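Local coordinates for eukaryotic translation initiation factor 5A-2 (Arabidopsis thaliana, PDB 3HKS), which promotes translation elongation and termination, binding between the ribosomal E and P sites to rescue ribosomes stalled at polyproline and other difficult sequences, at residues A[33-37]-A[49-53]; A[63-67]-A[79-84]. One frame throughout, in Å; residues are numbered along the deposited sequence.

Contacts 1 and 2 both lie in the N-terminal SH3-like domain of this factor. Contact 1 lays the loop 33-37 over strand 45-55; contact 2 pairs strands 64-71 and 77-83 as a hairpin. They follow one another along the chain, with centres about 10 Å apart, and both reach one four-stranded sheet in which strands 45-55 and 64-71 are neighbours. Phe67 of contact 2 joins them, its CE1 lying 3.7 Å from Ile34 CB and its ring also touching Val49 and Val52. Through this ring the loop, strand 45-55 and the hairpin pack together. Lys59, probably the residue modified to hypusine and an unmodified lysine here, lies in the connection between strands 45-55 and 64-71.

Contact 1. Residues A[33-37]-A[49-53]; sequences NIRKG and VVEVS. With EDO (1,2-ethanediol), chain C.
Ile34 and Val49 make the apolar contact, their methyls Ile34 CG2 and Val49 CG2 meeting at 3.8 Å while the two side chains cross at about a right angle. With CG2 of Ile34 anti to the backbone N, that methyl is the branch that faces Val49, whereas the longer branch through CG1 leads away from the strand. Val49 also sets its CB 3.7 Å from Arg35 O, and Val52 brings CG2 to within 3.8 Å of Lys36 N, so both valines pack against the loop backbone as well. Lys36, extended beyond CG, runs its aliphatic chain alongside Val50 O; CG, CD and CE all pass the oxygen, with CE 3.4 Å from Val50 O.

Segment 33-37 belongs to the loop between strands 26-30 and 39-42 of the SH3-like N-terminal domain and packs against strand 45-55, where the classic beta bulge at Val50 and Glu51 lies opposite Val68 on the next strand.

Among the polar contacts, Gly37 N gives a short, nearly straight hydrogen bond to Val49 O (2.6 Å, 165° at the hydrogen). Arg35 bends back at chi2, and its NH1 bonds to Ile34 O from above the carbonyl plane and also to Gly32 O. A 1,2-ethanediol molecule, probably from the crystallisation liquor, accepts a hydrogen bond at O1 from Arg35 N (2.9 Å).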
# COMPACT_ATOMS: atom_id res chain seq x y z
N ASN A 33 10.94 -18.02 -3.19
CA ASN A 33 10.00 -17.59 -4.24
C ASN A 33 9.79 -16.07 -4.29
O ASN A 33 9.21 -15.57 -5.23
CB ASN A 33 8.65 -18.30 -4.09
CG ASN A 33 8.61 -19.65 -4.79
OD1 ASN A 33 8.89 -19.74 -5.98
ND2 ASN A 33 8.24 -20.69 -4.06
N ILE A 34 10.27 -15.36 -3.28
CA ILE A 34 10.16 -13.90 -3.23
C ILE A 34 11.07 -13.23 -4.26
O ILE A 34 12.25 -13.60 -4.41
CB ILE A 34 10.45 -13.32 -1.82
CG1 ILE A 34 9.69 -14.08 -0.72
CG2 ILE A 34 10.19 -11.80 -1.77
CD1 ILE A 34 8.23 -13.81 -0.63
N ARG A 35 10.52 -12.25 -4.97
CA ARG A 35 11.21 -11.56 -6.04
C ARG A 35 11.23 -10.05 -5.80
O ARG A 35 10.33 -9.50 -5.15
CB ARG A 35 10.55 -11.86 -7.39
CG ARG A 35 10.61 -13.33 -7.83
CD ARG A 35 12.02 -13.77 -8.27
NE ARG A 35 12.05 -15.20 -8.60
CZ ARG A 35 12.37 -16.17 -7.74
NH1 ARG A 35 12.72 -15.89 -6.49
NH2 ARG A 35 12.34 -17.43 -8.14
N LYS A 36 12.27 -9.41 -6.32
CA LYS A 36 12.38 -7.96 -6.35
C LYS A 36 11.11 -7.38 -6.98
O LYS A 36 10.68 -7.82 -8.04
CB LYS A 36 13.63 -7.55 -7.16
CG LYS A 36 13.92 -6.05 -7.16
CD LYS A 36 15.10 -5.71 -8.08
CE LYS A 36 15.20 -4.20 -8.38
NZ LYS A 36 16.35 -3.88 -9.30
N GLY A 37 10.51 -6.41 -6.30
CA GLY A 37 9.25 -5.83 -6.77
C GLY A 37 8.01 -6.42 -6.11
O GLY A 37 6.92 -5.85 -6.20
N VAL A 49 9.92 -5.31 -1.84
CA VAL A 49 11.27 -5.85 -1.99
C VAL A 49 12.04 -5.13 -3.11
O VAL A 49 11.61 -5.13 -4.28
CB VAL A 49 11.26 -7.40 -2.23
CG1 VAL A 49 12.69 -7.93 -2.38
CG2 VAL A 49 10.56 -8.12 -1.08
N VAL A 50 13.16 -4.52 -2.73
CA VAL A 50 14.03 -3.79 -3.67
C VAL A 50 15.36 -4.51 -3.99
O VAL A 50 15.95 -4.30 -5.06
CB VAL A 50 14.28 -2.29 -3.23
CG1 VAL A 50 12.97 -1.48 -3.27
CG2 VAL A 50 14.94 -2.20 -1.85
N GLU A 51 15.81 -5.39 -3.09
CA GLU A 51 17.02 -6.19 -3.33
C GLU A 51 16.86 -7.60 -2.76
O GLU A 51 16.42 -7.78 -1.63
CB GLU A 51 18.26 -5.51 -2.71
CG GLU A 51 18.52 -4.06 -3.22
CD GLU A 51 19.59 -3.30 -2.41
OE1 GLU A 51 19.40 -2.08 -2.17
OE2 GLU A 51 20.61 -3.92 -2.02
N VAL A 52 17.22 -8.61 -3.56
CA VAL A 52 17.31 -9.99 -3.08
C VAL A 52 18.69 -10.53 -3.41
O VAL A 52 19.12 -10.48 -4.56
CB VAL A 52 16.29 -10.94 -3.78
CG1 VAL A 52 16.35 -12.35 -3.15
CG2 VAL A 52 14.87 -10.38 -3.72
N SER A 53 19.37 -11.07 -2.40
CA SER A 53 20.58 -11.87 -2.63
C SER A 53 20.58 -13.18 -1.83
O SER A 53 19.86 -13.32 -0.83
CB SER A 53 21.85 -11.05 -2.40
OG SER A 53 21.97 -10.63 -1.06
C1 EDO C . 7.16 -12.28 -5.62
O1 EDO C . 7.70 -11.75 -4.41
C2 EDO C . 6.75 -13.72 -5.36
O2 EDO C . 6.29 -14.34 -6.58

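Contact 2. Residues A[63-67]-A[79-84]; sequences AKCHF and EDIVPS
Segments 63-67 and 79-84 belong to the antiparallel hairpin of strands 64-71 and 77-83, at the edge of the four-stranded sheet in the SH3-like domain; the N-to-C directions of 64-67 and 79-83 differ by 161°. Cys65 with Val82 and Phe67 with Asp80 are hydrogen-bonded pairs; His66 with Ile81 is a non-hydrogen-bonded pair between them. Both bonds of the Cys65-Val82 pair are nearly straight: the one from Cys65 N to Val82 O is short, at 2.6 Å, and Val82 N reaches Cys65 O in its carbonyl plane.

Where the regular pairing stops, Ser84 grips Ala63 O twice, through its N at 2.9 Å and its OG at 2.8 Å, both from the same face of the carbonyl. OG stands between the backbone N and carbonyl carbon (chi1 54°), which brings the hydroxyl round to the same acceptor as the amide.

The two faces of the hairpin differ. On one, Ile81 lies beside His66 and sets CG2 over the centre of the imidazole, a CH-pi contact 4.1 Å from the centroid; His66 NE2 is bonded to Ser55 OG on the adjoining strand. On the other, Val82 CG2 meets the edge of the Phe67 ring in its plane, 3.9 Å from Phe67 CE2. The His66 face is therefore mixed polar and apolar, while Cys65, Phe67 and Val82 make the other largely apolar, with Phe67 and Val82 touching Ala31 and Cys88, although Asp80 starts on that face too.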
# COMPACT_ATOMS: atom_id res chain seq x y z
N ALA A 63 20.49 -22.43 0.60
CA ALA A 63 20.56 -20.99 0.39
C ALA A 63 19.75 -20.25 1.42
O ALA A 63 18.66 -20.70 1.82
CB ALA A 63 20.08 -20.63 -1.03
N LYS A 64 20.30 -19.12 1.86
CA LYS A 64 19.58 -18.15 2.65
C LYS A 64 19.28 -17.00 1.73
O LYS A 64 20.10 -16.67 0.85
CB LYS A 64 20.42 -17.68 3.86
CG LYS A 64 20.67 -18.79 4.86
CD LYS A 64 21.89 -18.57 5.72
CE LYS A 64 23.17 -18.95 5.01
NZ LYS A 64 23.98 -19.82 5.87
N CYS A 65 18.11 -16.40 1.90
CA CYS A 65 17.72 -15.21 1.14
C CYS A 65 17.89 -13.97 2.01
O CYS A 65 17.40 -13.93 3.13
CB CYS A 65 16.27 -15.32 0.67
SG CYS A 65 15.99 -16.69 -0.43
N HIS A 66 18.60 -12.99 1.46
CA HIS A 66 18.87 -11.74 2.15
C HIS A 66 18.00 -10.66 1.50
O HIS A 66 18.18 -10.34 0.33
CB HIS A 66 20.37 -11.36 2.03
CG HIS A 66 21.31 -12.42 2.53
ND1 HIS A 66 22.29 -12.17 3.46
CD2 HIS A 66 21.40 -13.74 2.23
CE1 HIS A 66 22.95 -13.29 3.71
NE2 HIS A 66 22.43 -14.26 2.99
N PHE A 67 17.06 -10.12 2.26
CA PHE A 67 16.11 -9.13 1.72
C PHE A 67 16.43 -7.70 2.14
O PHE A 67 16.71 -7.44 3.32
CB PHE A 67 14.68 -9.45 2.15
CG PHE A 67 14.19 -10.77 1.63
CD1 PHE A 67 13.98 -10.96 0.28
CD2 PHE A 67 13.95 -11.83 2.50
CE1 PHE A 67 13.54 -12.19 -0.21
CE2 PHE A 67 13.50 -13.06 2.02
CZ PHE A 67 13.30 -13.24 0.67
N GLU A 79 15.21 -4.86 6.68
CA GLU A 79 15.97 -6.00 6.16
C GLU A 79 15.66 -7.28 6.92
O GLU A 79 15.26 -7.25 8.09
CB GLU A 79 17.48 -5.73 6.23
CG GLU A 79 17.97 -4.54 5.41
CD GLU A 79 19.46 -4.27 5.59
OE1 GLU A 79 19.82 -3.39 6.41
OE2 GLU A 79 20.27 -4.94 4.93
N ASP A 80 15.87 -8.42 6.26
CA ASP A 80 15.69 -9.72 6.88
C ASP A 80 16.62 -10.71 6.19
O ASP A 80 16.97 -10.53 5.03
CB ASP A 80 14.22 -10.18 6.72
CG ASP A 80 13.69 -10.95 7.93
OD1 ASP A 80 14.48 -11.29 8.85
OD2 ASP A 80 12.46 -11.22 7.96
N ILE A 81 17.05 -11.73 6.93
CA ILE A 81 17.71 -12.89 6.33
C ILE A 81 16.86 -14.11 6.68
O ILE A 81 16.59 -14.37 7.86
CB ILE A 81 19.16 -13.08 6.82
CG1 ILE A 81 20.03 -11.87 6.42
CG2 ILE A 81 19.76 -14.36 6.21
CD1 ILE A 81 21.41 -11.85 7.10
N VAL A 82 16.44 -14.84 5.64
CA VAL A 82 15.51 -15.96 5.77
C VAL A 82 16.05 -17.18 5.01
O VAL A 82 16.46 -17.05 3.85
CB VAL A 82 14.07 -15.60 5.22
CG1 VAL A 82 13.03 -16.63 5.66
CG2 VAL A 82 13.61 -14.20 5.71
N PRO A 83 16.03 -18.38 5.63
CA PRO A 83 16.33 -19.58 4.85
C PRO A 83 15.38 -19.67 3.69
O PRO A 83 14.19 -19.41 3.86
CB PRO A 83 16.04 -20.72 5.84
CG PRO A 83 16.22 -20.10 7.17
CD PRO A 83 15.70 -18.70 7.03
N SER A 84 15.89 -20.03 2.51
CA SER A 84 15.07 -20.07 1.29
C SER A 84 13.86 -20.98 1.42
O SER A 84 12.85 -20.78 0.73
CB SER A 84 15.91 -20.45 0.07
OG SER A 84 16.60 -21.67 0.27